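Local coordinates for Hep_Hag family (Burkholderia pseudomallei, PDB 3S6L), which probably mediates attachment of the bacterium to host respiratory epithelial cells as the YadA-like head of the trimeric autotransporter adhesin BoaA, at residues Ala30-Gly35 and Ala44-Thr49; Gly48-Ala53 and Gly62-Ala67; Leu54-Asn59 and Leu68-Ser73; Val82-Gly87 and Phe96-Leu101; Ala116-Ser121 and Ser131-Val136. All blocks are in the same frame, centred on the assembly; numbering follows the deposited sequence.

The five contacts climb one left-handed beta-roll, each joining a coil to the next one. Contact 1 joins the short strands 31-32 and 45-46. The chain then turns at G48-A51 into contact 2, whose strands 52-54 and 66-68 lie in the long sheet; the two share G48 and T49, with centres about 7 Å apart. Contact 3, about 12 Å from contact 2 centre to centre, takes the turns that follow these same strands. Contact 4 repeats this two coils on, its centre about 10 Å from that of contact 3. The centre of contact 5, near strand 135-137, is about 18 Å from that of contact 4 and about 30 Å from that of contact 1. Contacts 2 to 5 also touch other subunits, so coil stacking and trimer assembly build one elongated head.

Contact 1. Residues Ala30-Gly35 and Ala44-Thr49; sequences ANASGG and ASASGT
The first torsion of S33, 64°, tucks its hydroxyl between its own backbone N and carbonyl carbon and sets it toward S47 of the next coil, S33 OG lying 4.0 Å from S47 CB. A water ties the two serines together: it lies 2.9 Å from S33 OG and donates to S47 O at 2.8 Å. Small polar serines suit this solvent-facing corner. Before it, the backbones run parallel and are laced by N31 N to A44 O (2.9 Å), A46 N to N31 O (2.8 Å) and S33 N to A46 O (3.0 Å). N31 and S45 lie on one face of this short ladder. A32 and A46 occupy the other, their CB atoms 4.3 Å apart; A46 is buried and A32 only partly covered, and both methyls pack on A39 of strand 38-40. Past the strands G34 has no side chain, and its CA can approach G48 O to 3.5 Å in a CA-H...O contact. G35 takes a positive phi that glycine adopts easily, while CG2 of T49 rests against the carbonyl of G34. Stacked parallel coils with tiny inward residues and glycine at the corners are consistent with the left-handed beta-roll of YadA-like heads.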
loop_
_atom_site.group_PDB
_atom_site.type_symbol
_atom_site.label_atom_id
_atom_site.label_comp_id
_atom_site.label_asym_id
_atom_site.label_seq_id
_atom_site.Cartn_x
_atom_site.Cartn_y
_atom_site.Cartn_z
ATOM N N ALA A 30 17.302 12.198 15.282
ATOM C CA ALA A 30 17.103 11.611 13.955
ATOM C C ALA A 30 18.447 11.316 13.288
ATOM O O ALA A 30 19.388 12.085 13.411
ATOM C CB ALA A 30 16.269 12.537 13.091
ATOM N N ASN A 31 18.556 10.188 12.602
ATOM C CA ASN A 31 19.848 9.809 12.032
ATOM C C ASN A 31 19.718 8.964 10.773
ATOM O O ASN A 31 19.078 7.905 10.757
ATOM C CB ASN A 31 20.772 9.142 13.067
ATOM C CG ASN A 31 22.242 9.056 12.591
ATOM O OD1 ASN A 31 22.723 9.900 11.809
ATOM N ND2 ASN A 31 22.970 8.038 13.086
ATOM N N ALA A 32 20.317 9.477 9.709
ATOM C CA ALA A 32 20.330 8.827 8.431
ATOM C C ALA A 32 21.817 8.609 8.142
ATOM O O ALA A 32 22.551 9.556 7.919
ATOM C CB ALA A 32 19.662 9.740 7.406
ATOM N N SER A 33 22.275 7.371 8.182
ATOM C CA SER A 33 23.706 7.137 8.097
ATOM C C SER A 33 24.133 6.114 7.038
ATOM O O SER A 33 25.256 5.631 7.079
ATOM C CB SER A 33 24.210 6.647 9.447
ATOM O OG SER A 33 23.599 5.382 9.727
ATOM N N GLY A 34 23.253 5.756 6.113
ATOM C CA GLY A 34 23.550 4.643 5.232
ATOM C C GLY A 34 23.980 5.015 3.830
ATOM O O GLY A 34 24.528 4.174 3.108
ATOM N N GLY A 35 23.764 6.272 3.448
ATOM C CA GLY A 35 24.005 6.715 2.080
ATOM C C GLY A 35 22.624 6.846 1.458
ATOM O O GLY A 35 21.812 5.888 1.505
ATOM N N ALA A 44 13.894 9.014 14.774
ATOM C CA ALA A 44 13.815 8.300 13.494
ATOM C C ALA A 44 15.196 7.814 13.064
ATOM O O ALA A 44 16.194 8.535 13.191
ATOM C CB ALA A 44 13.212 9.175 12.410
ATOM N N SER A 45 15.254 6.615 12.496
ATOM C CA SER A 45 16.541 6.077 12.100
ATOM C C SER A 45 16.547 5.461 10.688
ATOM O O SER A 45 15.694 4.669 10.337
ATOM C CB SER A 45 17.023 5.102 13.178
ATOM O OG SER A 45 18.173 4.439 12.736
ATOM N N ALA A 46 17.494 5.837 9.860
ATOM C CA ALA A 46 17.610 5.213 8.568
ATOM C C ALA A 46 19.068 4.741 8.384
ATOM O O ALA A 46 19.915 5.492 7.898
ATOM C CB ALA A 46 17.196 6.200 7.461
ATOM N N SER A 47 19.360 3.504 8.793
ATOM C CA SER A 47 20.744 3.030 8.766
ATOM C C SER A 47 21.108 2.153 7.566
ATOM O O SER A 47 22.290 1.953 7.311
ATOM C CB SER A 47 21.121 2.323 10.086
ATOM O OG SER A 47 20.454 1.076 10.209
ATOM N N GLY A 48 20.114 1.627 6.841
ATOM C CA GLY A 48 20.386 0.756 5.676
ATOM C C GLY A 48 20.822 1.625 4.503
ATOM O O GLY A 48 20.614 2.827 4.526
ATOM N N THR A 49 21.411 1.060 3.463
ATOM C CA THR A 49 21.710 1.908 2.301
ATOM C C THR A 49 20.400 2.315 1.582
ATOM O O THR A 49 19.491 1.503 1.492
ATOM C CB THR A 49 22.666 1.223 1.332
ATOM O OG1 THR A 49 22.066 -0.002 0.864
ATOM C CG2 THR A 49 24.011 0.896 2.029
HETATM O O HOH W 1 24.623 2.997 8.502
#

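Contact 2. Residues Gly48-Ala53 and Gly62-Ala67; sequences GTDATA and GNHSTA. With ZN (zinc ion), chain Q.
G48 starts the corner by bringing its CA to 3.2 Å from G62 O, a close CA-H...O approach that a residue without a side chain permits. At T49 the backbone N donates to N63 OD1 (2.9 Å), tilted out of the plane of that side-chain amide, and the T49 carbonyl receives H64 N almost straight on at 2.7 Å. D50 and H64 each hold the third position of a type II beta turn, G48-A51 and G62-S65, and both have positive phi. Such turns, repeated in register, form the corners of the left-handed beta-roll, and here they carry a zinc ion. D50 and H64 both set CG anti to the carbonyl carbon (chi1 -63° and -50°); these matching torsions, on turns stacked in register, bring OD2 and NE2 to one metal. D50 OD2 binds the zinc at 2.3 Å and H64 NE2 at 2.1 Å, the carboxylate and ring planes being 74° apart; two waters are also ligands. D50 packs on Q70 of the second subunit and H64 on its Q84. A51 CB lies beside S65 OG (3.9 Å), its small methyl fitting a buried position. T52 N then bonds to S65 O, and one water accepts from the hydroxyls of T52 and T66 while donating to D50 O. A53, paired with A67, turns its methyl onto S58 within the coil.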
loop_
_atom_site.group_PDB
_atom_site.type_symbol
_atom_site.label_atom_id
_atom_site.label_comp_id
_atom_site.label_asym_id
_atom_site.label_seq_id
_atom_site.Cartn_x
_atom_site.Cartn_y
_atom_site.Cartn_z
ATOM N N GLY A 48 20.114 1.627 6.841
ATOM C CA GLY A 48 20.386 0.756 5.676
ATOM C C GLY A 48 20.822 1.625 4.503
ATOM O O GLY A 48 20.614 2.827 4.526
ATOM N N THR A 49 21.411 1.060 3.463
ATOM C CA THR A 49 21.710 1.908 2.301
ATOM C C THR A 49 20.400 2.315 1.582
ATOM O O THR A 49 19.491 1.503 1.492
ATOM C CB THR A 49 22.666 1.223 1.332
ATOM O OG1 THR A 49 22.066 -0.002 0.864
ATOM C CG2 THR A 49 24.011 0.896 2.029
ATOM N N ASP A 50 20.303 3.565 1.105
ATOM C CA ASP A 50 19.141 4.038 0.323
ATOM C C ASP A 50 17.840 3.902 1.140
ATOM O O ASP A 50 16.787 3.533 0.627
ATOM C CB ASP A 50 19.044 3.292 -1.034
ATOM C CG ASP A 50 20.264 3.556 -1.973
ATOM O OD1 ASP A 50 21.086 4.428 -1.655
ATOM O OD2 ASP A 50 20.415 2.909 -3.049
ATOM N N ALA A 51 17.915 4.209 2.427
ATOM C CA ALA A 51 16.827 3.862 3.331
ATOM C C ALA A 51 16.045 5.113 3.684
ATOM O O ALA A 51 16.604 6.204 3.672
ATOM C CB ALA A 51 17.368 3.171 4.590
ATOM N N THR A 52 14.760 4.955 3.994
ATOM C CA THR A 52 13.885 6.108 4.237
ATOM C C THR A 52 12.986 5.814 5.424
ATOM O O THR A 52 12.234 4.843 5.405
ATOM C CB THR A 52 13.015 6.408 3.005
ATOM O OG1 THR A 52 13.849 6.652 1.856
ATOM C CG2 THR A 52 12.099 7.610 3.249
ATOM N N ALA A 53 13.085 6.639 6.461
ATOM C CA ALA A 53 12.301 6.477 7.697
ATOM C C ALA A 53 11.544 7.761 7.997
ATOM O O ALA A 53 12.127 8.854 8.002
ATOM C CB ALA A 53 13.223 6.144 8.886
ATOM N N GLY A 62 16.982 -2.018 7.024
ATOM C CA GLY A 62 17.324 -2.804 5.855
ATOM C C GLY A 62 17.939 -1.937 4.764
ATOM O O GLY A 62 17.692 -0.724 4.682
ATOM N N ASN A 63 18.760 -2.547 3.933
ATOM C CA ASN A 63 19.203 -1.885 2.727
ATOM C C ASN A 63 17.967 -1.730 1.792
ATOM O O ASN A 63 17.134 -2.668 1.672
ATOM C CB ASN A 63 20.346 -2.695 2.078
ATOM C CG ASN A 63 21.650 -2.670 2.920
ATOM O OD1 ASN A 63 21.896 -1.759 3.740
ATOM N ND2 ASN A 63 22.497 -3.657 2.689
ATOM N N HIS A 64 17.832 -0.559 1.172
ATOM C CA HIS A 64 16.664 -0.246 0.311
ATOM C C HIS A 64 15.320 -0.390 1.061
ATOM O O HIS A 64 14.321 -0.796 0.486
ATOM C CB HIS A 64 16.721 -1.080 -0.989
ATOM C CG HIS A 64 18.054 -0.990 -1.667
ATOM N ND1 HIS A 64 19.036 -1.943 -1.503
ATOM C CD2 HIS A 64 18.612 0.001 -2.402
ATOM C CE1 HIS A 64 20.120 -1.571 -2.159
ATOM N NE2 HIS A 64 19.899 -0.383 -2.691
ATOM N N SER A 65 15.321 -0.070 2.348
ATOM C CA SER A 65 14.105 -0.227 3.155
ATOM C C SER A 65 13.388 1.105 3.353
ATOM O O SER A 65 14.001 2.175 3.244
ATOM C CB SER A 65 14.404 -0.884 4.504
ATOM O OG SER A 65 15.228 -0.024 5.279
ATOM N N THR A 66 12.083 1.023 3.597
ATOM C CA THR A 66 11.269 2.205 3.740
ATOM C C THR A 66 10.326 1.996 4.936
ATOM O O THR A 66 9.534 1.059 4.971
ATOM C CB THR A 66 10.505 2.482 2.413
ATOM O OG1 THR A 66 11.458 2.611 1.354
ATOM C CG2 THR A 66 9.682 3.731 2.491
ATOM N N ALA A 67 10.439 2.836 5.942
ATOM C CA ALA A 67 9.598 2.655 7.132
ATOM C C ALA A 67 8.865 3.951 7.440
ATOM O O ALA A 67 9.482 4.948 7.766
ATOM C CB ALA A 67 10.456 2.178 8.343
HETATM ZN ZN ZN Q . 21.235 0.917 -3.732
HETATM O O HOH W 2 14.008 4.112 0.675
HETATM O O HOH W 3 22.130 -0.952 -4.937
HETATM O O HOH W 4 19.839 1.189 -5.547
#

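Contact 3. Residues Leu54-Asn59 and Leu68-Ser73; sequences LGQASN and LGQASS
Side-chain amides link Q56 to Q70. Both place CG anti to the backbone N (chi1 -166° and -167°) and then bend at chi2, which lays the two chains side by side, pointing the same way. Their amide planes are only 13° apart, and Q70 NE2 donates in its own plane to Q56 OE1 at 3.0 Å. The other end of Q70 is also used: OE1 accepts from Q84 NE2 of the next coil.

Backbone bonds tie the coils before, within and after the turns. G69 N meets L54 O and A71 N meets Q56 O, each at 2.8 Å, and farther on N59 N reaches S72 O at 3.0 Å. Within each coil, serine closes a type II turn: S58 OG donates to G55 O at 2.7 Å, and S58 N approaches that carbonyl from the same face. S72 grips G69 O identically, its OG also at 2.7 Å. G55 and G69 have positive phi, a shape glycine takes without strain.

The apolar contact is between the leucines, with L68 CD2 against L54 CB at 3.8 Å. On this face, inside the trimer, L54 packs on L54 of the second subunit and T52 of the third, and L68 on L54 of the second subunit and L68 of the third.

Because a primary amide offers a donor and an acceptor, one glutamine per coil can hand the bond on to the next. Amides aligned in this way would be expected to polarise one another, each bond strengthening the next.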
loop_
_atom_site.group_PDB
_atom_site.type_symbol
_atom_site.label_atom_id
_atom_site.label_comp_id
_atom_site.label_asym_id
_atom_site.label_seq_id
_atom_site.Cartn_x
_atom_site.Cartn_y
_atom_site.Cartn_z
ATOM N N LEU A 54 10.252 7.643 8.253
ATOM C CA LEU A 54 9.479 8.810 8.610
ATOM C C LEU A 54 8.624 8.456 9.819
ATOM O O LEU A 54 7.922 7.430 9.820
ATOM C CB LEU A 54 8.570 9.229 7.439
ATOM C CG LEU A 54 7.571 10.321 7.810
ATOM C CD1 LEU A 54 8.353 11.599 7.947
ATOM C CD2 LEU A 54 6.426 10.481 6.819
ATOM N N GLY A 55 8.687 9.300 10.839
ATOM C CA GLY A 55 7.885 9.127 12.049
ATOM C C GLY A 55 8.726 8.887 13.288
ATOM O O GLY A 55 9.878 8.458 13.181
ATOM N N GLN A 56 8.165 9.160 14.465
ATOM C CA GLN A 56 8.927 8.997 15.719
ATOM C C GLN A 56 9.251 7.499 15.931
ATOM O O GLN A 56 8.427 6.626 15.696
ATOM C CB GLN A 56 8.158 9.595 16.921
ATOM C CG GLN A 56 8.977 9.799 18.212
ATOM C CD GLN A 56 9.169 8.523 19.028
ATOM O OE1 GLN A 56 8.334 7.609 19.009
ATOM N NE2 GLN A 56 10.285 8.455 19.743
ATOM N N ALA A 57 10.462 7.220 16.366
ATOM C CA ALA A 57 10.986 5.841 16.484
ATOM C C ALA A 57 10.894 4.961 15.211
ATOM O O ALA A 57 11.077 3.741 15.294
ATOM C CB ALA A 57 10.419 5.100 17.753
ATOM N N SER A 58 10.635 5.558 14.044
ATOM C CA SER A 58 10.629 4.766 12.815
ATOM C C SER A 58 12.038 4.236 12.530
ATOM O O SER A 58 13.068 4.861 12.895
ATOM C CB SER A 58 10.063 5.552 11.616
ATOM O OG SER A 58 10.801 6.718 11.317
ATOM N N ASN A 59 12.095 3.080 11.881
ATOM C CA ASN A 59 13.368 2.402 11.751
ATOM C C ASN A 59 13.505 1.678 10.417
ATOM O O ASN A 59 12.884 0.611 10.199
ATOM C CB ASN A 59 13.590 1.449 12.940
ATOM C CG ASN A 59 14.873 0.614 12.809
ATOM O OD1 ASN A 59 15.957 1.137 12.643
ATOM N ND2 ASN A 59 14.726 -0.712 12.882
ATOM N N LEU A 68 7.545 3.959 7.295
ATOM C CA LEU A 68 6.799 5.240 7.367
ATOM C C LEU A 68 5.635 5.066 8.312
ATOM O O LEU A 68 4.752 4.252 8.058
ATOM C CB LEU A 68 6.287 5.652 5.985
ATOM C CG LEU A 68 7.236 5.491 4.784
ATOM C CD1 LEU A 68 6.487 5.786 3.470
ATOM C CD2 LEU A 68 8.459 6.404 4.926
ATOM N N GLY A 69 5.649 5.814 9.404
ATOM C CA GLY A 69 4.664 5.656 10.451
ATOM C C GLY A 69 5.385 5.550 11.773
ATOM O O GLY A 69 6.518 5.048 11.817
ATOM N N GLN A 70 4.743 6.032 12.841
ATOM C CA GLN A 70 5.347 6.023 14.164
ATOM C C GLN A 70 5.641 4.571 14.578
ATOM O O GLN A 70 4.782 3.683 14.460
ATOM C CB GLN A 70 4.432 6.729 15.191
ATOM C CG GLN A 70 5.082 7.052 16.541
ATOM C CD GLN A 70 5.049 5.866 17.554
ATOM O OE1 GLN A 70 4.184 4.995 17.476
ATOM N NE2 GLN A 70 6.011 5.844 18.487
ATOM N N ALA A 71 6.863 4.339 15.033
ATOM C CA ALA A 71 7.295 3.018 15.450
ATOM C C ALA A 71 7.231 1.974 14.332
ATOM O O ALA A 71 7.227 0.810 14.617
ATOM C CB ALA A 71 6.524 2.530 16.765
ATOM N N SER A 72 7.217 2.364 13.057
ATOM C CA SER A 72 7.280 1.327 12.010
ATOM C C SER A 72 8.703 0.768 11.896
ATOM O O SER A 72 9.665 1.409 12.329
ATOM C CB SER A 72 6.795 1.855 10.667
ATOM O OG SER A 72 7.512 3.017 10.315
ATOM N N SER A 73 8.841 -0.410 11.312
ATOM C CA SER A 73 10.157 -1.029 11.189
ATOM C C SER A 73 10.246 -1.794 9.876
ATOM O O SER A 73 9.322 -2.538 9.513
ATOM C CB SER A 73 10.403 -1.982 12.373
ATOM O OG SER A 73 11.689 -2.575 12.254
HETATM O O HOH W 5 10.518 0.669 15.385
#

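Contact 4. Residues Val82-Gly87 and Phe96-Leu101; sequences VGQGAG and FGQGAL. With ZN (zinc ion), chain R.
The carbonyl O of V82 takes the shortest polar bond, from G97 N at 2.7 Å, and is also approached by the CA-H of F96. The lacing continues as G99 N donates to Q84 O within the stacked turns, and G87 N to A100 O (2.8 Å) just after them. Beside the turns the side chains of Q84 and Q98 pair: Q98 NE2 lies nearly in line with the side-chain C=O of Q84, 2.9 Å from OE1, but its N-H is bent and OE1 sits somewhat out of the Q98 amide plane. With CG anti to the backbone N (chi1 -168°) and a bend at chi2, Q98 also swings its OE1 to bind zinc at 2.1 Å, a site to which H113 of this chain contributes. The metal would probably draw electron density from the amide and strengthen its N-H as a donor. G85 and G99 sit at the positive-phi position of their type II turns, which suits glycine, and A86 presses CB against G97 O at 3.6 Å. V82 meets the edge of the F96 ring, CG1 to CD1 at 3.8 Å, near the ring plane; both belong to the apolar face that packs against the other subunits. Stacked type II turns thus carry a zinc-bearing glutamine ladder between subunits of the trimeric head.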
loop_
_atom_site.group_PDB
_atom_site.type_symbol
_atom_site.label_atom_id
_atom_site.label_comp_id
_atom_site.label_asym_id
_atom_site.label_seq_id
_atom_site.Cartn_x
_atom_site.Cartn_y
_atom_site.Cartn_z
ATOM N N VAL A 82 4.586 0.420 6.096
ATOM C CA VAL A 82 3.860 1.694 6.074
ATOM C C VAL A 82 2.592 1.576 6.940
ATOM O O VAL A 82 1.687 0.751 6.655
ATOM C CB VAL A 82 3.525 2.158 4.606
ATOM C CG1 VAL A 82 2.595 3.362 4.583
ATOM C CG2 VAL A 82 4.790 2.466 3.811
ATOM N N GLY A 83 2.536 2.402 7.992
ATOM C CA GLY A 83 1.468 2.358 8.978
ATOM C C GLY A 83 2.094 2.424 10.361
ATOM O O GLY A 83 3.227 1.959 10.570
ATOM N N GLN A 84 1.383 3.014 11.318
ATOM C CA GLN A 84 1.901 3.040 12.675
ATOM C C GLN A 84 2.182 1.593 13.123
ATOM O O GLN A 84 1.362 0.679 12.926
ATOM C CB GLN A 84 0.962 3.780 13.638
ATOM C CG GLN A 84 1.572 4.022 15.041
ATOM C CD GLN A 84 1.543 2.771 15.936
ATOM O OE1 GLN A 84 0.680 1.904 15.780
ATOM N NE2 GLN A 84 2.507 2.666 16.854
ATOM N N GLY A 85 3.353 1.384 13.713
ATOM C CA GLY A 85 3.697 0.061 14.233
ATOM C C GLY A 85 3.735 -1.057 13.187
ATOM O O GLY A 85 3.706 -2.221 13.562
ATOM N N ALA A 86 3.834 -0.716 11.897
ATOM C CA ALA A 86 3.921 -1.731 10.855
ATOM C C ALA A 86 5.320 -2.310 10.800
ATOM O O ALA A 86 6.278 -1.620 11.080
ATOM C CB ALA A 86 3.539 -1.162 9.485
ATOM N N GLY A 87 5.424 -3.578 10.417
ATOM C CA GLY A 87 6.691 -4.277 10.432
ATOM C C GLY A 87 6.966 -5.099 9.181
ATOM O O GLY A 87 6.112 -5.820 8.692
ATOM N N PHE A 96 1.551 -2.915 4.679
ATOM C CA PHE A 96 0.726 -1.724 4.599
ATOM C C PHE A 96 -0.443 -1.831 5.574
ATOM O O PHE A 96 -1.262 -2.760 5.495
ATOM C CB PHE A 96 0.188 -1.518 3.182
ATOM C CG PHE A 96 -0.666 -0.263 3.049
ATOM C CD1 PHE A 96 -0.073 1.021 3.098
ATOM C CD2 PHE A 96 -2.057 -0.350 2.927
ATOM C CE1 PHE A 96 -0.860 2.202 3.019
ATOM C CE2 PHE A 96 -2.838 0.810 2.834
ATOM C CZ PHE A 96 -2.240 2.093 2.876
ATOM N N GLY A 97 -0.521 -0.865 6.487
ATOM C CA GLY A 97 -1.640 -0.777 7.385
ATOM C C GLY A 97 -1.111 -0.794 8.798
ATOM O O GLY A 97 -0.036 -1.361 9.050
ATOM N N GLN A 98 -1.849 -0.180 9.718
ATOM C CA GLN A 98 -1.385 -0.086 11.086
ATOM C C GLN A 98 -1.179 -1.500 11.659
ATOM O O GLN A 98 -2.073 -2.353 11.514
ATOM C CB GLN A 98 -2.399 0.733 11.924
ATOM C CG GLN A 98 -1.886 1.164 13.310
ATOM C CD GLN A 98 -2.346 0.208 14.402
ATOM O OE1 GLN A 98 -3.478 -0.282 14.338
ATOM N NE2 GLN A 98 -1.483 -0.057 15.422
ATOM N N GLY A 99 -0.015 -1.756 12.276
ATOM C CA GLY A 99 0.273 -3.070 12.933
ATOM C C GLY A 99 0.350 -4.247 11.964
ATOM O O GLY A 99 0.235 -5.416 12.368
ATOM N N ALA A 100 0.511 -3.953 10.670
ATOM C CA ALA A 100 0.607 -4.984 9.653
ATOM C C ALA A 100 2.018 -5.568 9.749
ATOM O O ALA A 100 2.963 -4.845 10.045
ATOM C CB ALA A 100 0.371 -4.406 8.257
ATOM N N LEU A 101 2.155 -6.864 9.497
ATOM C CA LEU A 101 3.482 -7.506 9.582
ATOM C C LEU A 101 3.698 -8.413 8.369
ATOM O O LEU A 101 2.894 -9.302 8.115
ATOM C CB LEU A 101 3.659 -8.301 10.884
ATOM C CG LEU A 101 4.958 -9.102 11.053
ATOM C CD1 LEU A 101 6.182 -8.183 11.300
ATOM C CD2 LEU A 101 4.831 -10.151 12.189
HETATM ZN ZN ZN R . -4.503 -1.320 15.833
#

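Contact 5. Residues Ala116-Ser121 and Ser131-Val136; sequences AAAPNS and SAPNSV
N120 and N134 meet through their side-chain amides: ND2 of N120 reaches OD1 of N134 at 2.6 Å, on a lone pair in the plane of that carbonyl. The two amides are steeply inclined, 73° apart, and the chains depart differently, N120 with CG anti to its N (chi1 -153°) and N134 with CG anti to its carbonyl carbon (chi1 -51°). Next to this bond N134 N donates to P119 O, a long bond of 3.3 Å. A118 points its methyl into the bend of the next coil, CB to A132 C 3.4 Å, and the prolines run side by side, P119 CG to P133 CB 4.1 Å. These are corners of the left-handed beta-roll, with the same alanine-proline-asparagine-serine order in both coils. In the type II turn A118-S121, proline suits the second position and N120 tolerates the positive phi of the third; N134 too has positive phi. Serine then holds each corner from within: S121 OG donates to A118 O and S135 OG to A132 O, both at 2.7 Å. Farther out, N120 packs on D106 of the preceding coil and its backbone O accepts from NE of R145 of the second subunit. S135 and V136 pair in parallel with a strand of that same subunit, carrying the sheet across the interface.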
loop_
_atom_site.group_PDB
_atom_site.type_symbol
_atom_site.label_atom_id
_atom_site.label_comp_id
_atom_site.label_asym_id
_atom_site.label_seq_id
_atom_site.Cartn_x
_atom_site.Cartn_y
_atom_site.Cartn_z
ATOM N N ALA A 116 1.524 -11.551 7.021
ATOM C CA ALA A 116 1.972 -12.425 5.940
ATOM C C ALA A 116 3.246 -13.074 6.430
ATOM O O ALA A 116 4.342 -12.482 6.340
ATOM C CB ALA A 116 2.209 -11.666 4.654
ATOM N N ALA A 117 3.084 -14.288 6.957
ATOM C CA ALA A 117 4.138 -14.922 7.715
ATOM C C ALA A 117 4.959 -15.912 6.893
ATOM O O ALA A 117 6.150 -16.047 7.110
ATOM C CB ALA A 117 3.552 -15.594 8.984
ATOM N N ALA A 118 4.311 -16.615 5.965
ATOM C CA ALA A 118 4.956 -17.692 5.203
ATOM C C ALA A 118 5.742 -17.084 4.036
ATOM O O ALA A 118 5.373 -16.014 3.577
ATOM C CB ALA A 118 3.910 -18.684 4.700
ATOM N N PRO A 119 6.826 -17.746 3.564
ATOM C CA PRO A 119 7.576 -17.209 2.405
ATOM C C PRO A 119 6.674 -17.084 1.196
ATOM O O PRO A 119 5.850 -17.968 0.966
ATOM C CB PRO A 119 8.624 -18.289 2.122
ATOM C CG PRO A 119 8.104 -19.552 2.881
ATOM C CD PRO A 119 7.438 -18.980 4.094
ATOM N N ASN A 120 6.803 -15.983 0.451
ATOM C CA ASN A 120 6.122 -15.824 -0.821
ATOM C C ASN A 120 4.592 -15.777 -0.709
ATOM O O ASN A 120 3.869 -16.106 -1.671
ATOM C CB ASN A 120 6.566 -16.930 -1.807
ATOM C CG ASN A 120 6.461 -16.493 -3.264
ATOM O OD1 ASN A 120 6.827 -15.349 -3.622
ATOM N ND2 ASN A 120 5.960 -17.401 -4.122
ATOM N N SER A 121 4.111 -15.357 0.462
ATOM C CA SER A 121 2.681 -15.294 0.723
ATOM C C SER A 121 2.197 -13.878 0.748
ATOM O O SER A 121 3.014 -12.946 0.794
ATOM C CB SER A 121 2.336 -15.944 2.048
ATOM O OG SER A 121 2.882 -15.213 3.129
ATOM N N SER A 131 -0.356 -18.099 6.326
ATOM C CA SER A 131 0.615 -18.935 6.990
ATOM C C SER A 131 1.022 -20.127 6.137
ATOM O O SER A 131 1.749 -21.007 6.607
ATOM C CB SER A 131 0.089 -19.386 8.370
ATOM O OG SER A 131 -1.146 -20.087 8.238
ATOM N N ALA A 132 0.566 -20.138 4.892
ATOM C CA ALA A 132 0.914 -21.185 3.940
ATOM C C ALA A 132 1.785 -20.537 2.883
ATOM O O ALA A 132 1.464 -19.456 2.416
ATOM C CB ALA A 132 -0.375 -21.814 3.281
ATOM N N PRO A 133 2.906 -21.174 2.528
ATOM C CA PRO A 133 3.800 -20.639 1.486
ATOM C C PRO A 133 3.089 -20.518 0.135
ATOM O O PRO A 133 2.224 -21.351 -0.171
ATOM C CB PRO A 133 4.903 -21.692 1.389
ATOM C CG PRO A 133 4.284 -22.969 2.010
ATOM C CD PRO A 133 3.364 -22.469 3.078
ATOM N N ASN A 134 3.465 -19.508 -0.668
ATOM C CA ASN A 134 2.995 -19.368 -2.058
ATOM C C ASN A 134 1.481 -19.301 -2.140
ATOM O O ASN A 134 0.870 -19.881 -3.008
ATOM C CB ASN A 134 3.496 -20.516 -2.949
ATOM C CG ASN A 134 5.007 -20.734 -2.834
ATOM O OD1 ASN A 134 5.800 -19.816 -3.066
ATOM N ND2 ASN A 134 5.408 -21.964 -2.467
ATOM N N SER A 135 0.883 -18.588 -1.215
ATOM C CA SER A 135 -0.546 -18.483 -1.172
ATOM C C SER A 135 -0.948 -17.040 -0.844
ATOM O O SER A 135 -0.145 -16.242 -0.331
ATOM C CB SER A 135 -1.071 -19.446 -0.105
ATOM O OG SER A 135 -0.852 -18.883 1.167
ATOM N N VAL A 136 -2.193 -16.706 -1.145
ATOM C CA VAL A 136 -2.712 -15.368 -0.862
ATOM C C VAL A 136 -3.947 -15.556 -0.014
ATOM O O VAL A 136 -4.903 -16.162 -0.481
ATOM C CB VAL A 136 -3.072 -14.624 -2.155
ATOM C CG1 VAL A 136 -3.653 -13.264 -1.836
ATOM C CG2 VAL A 136 -1.853 -14.487 -3.034
#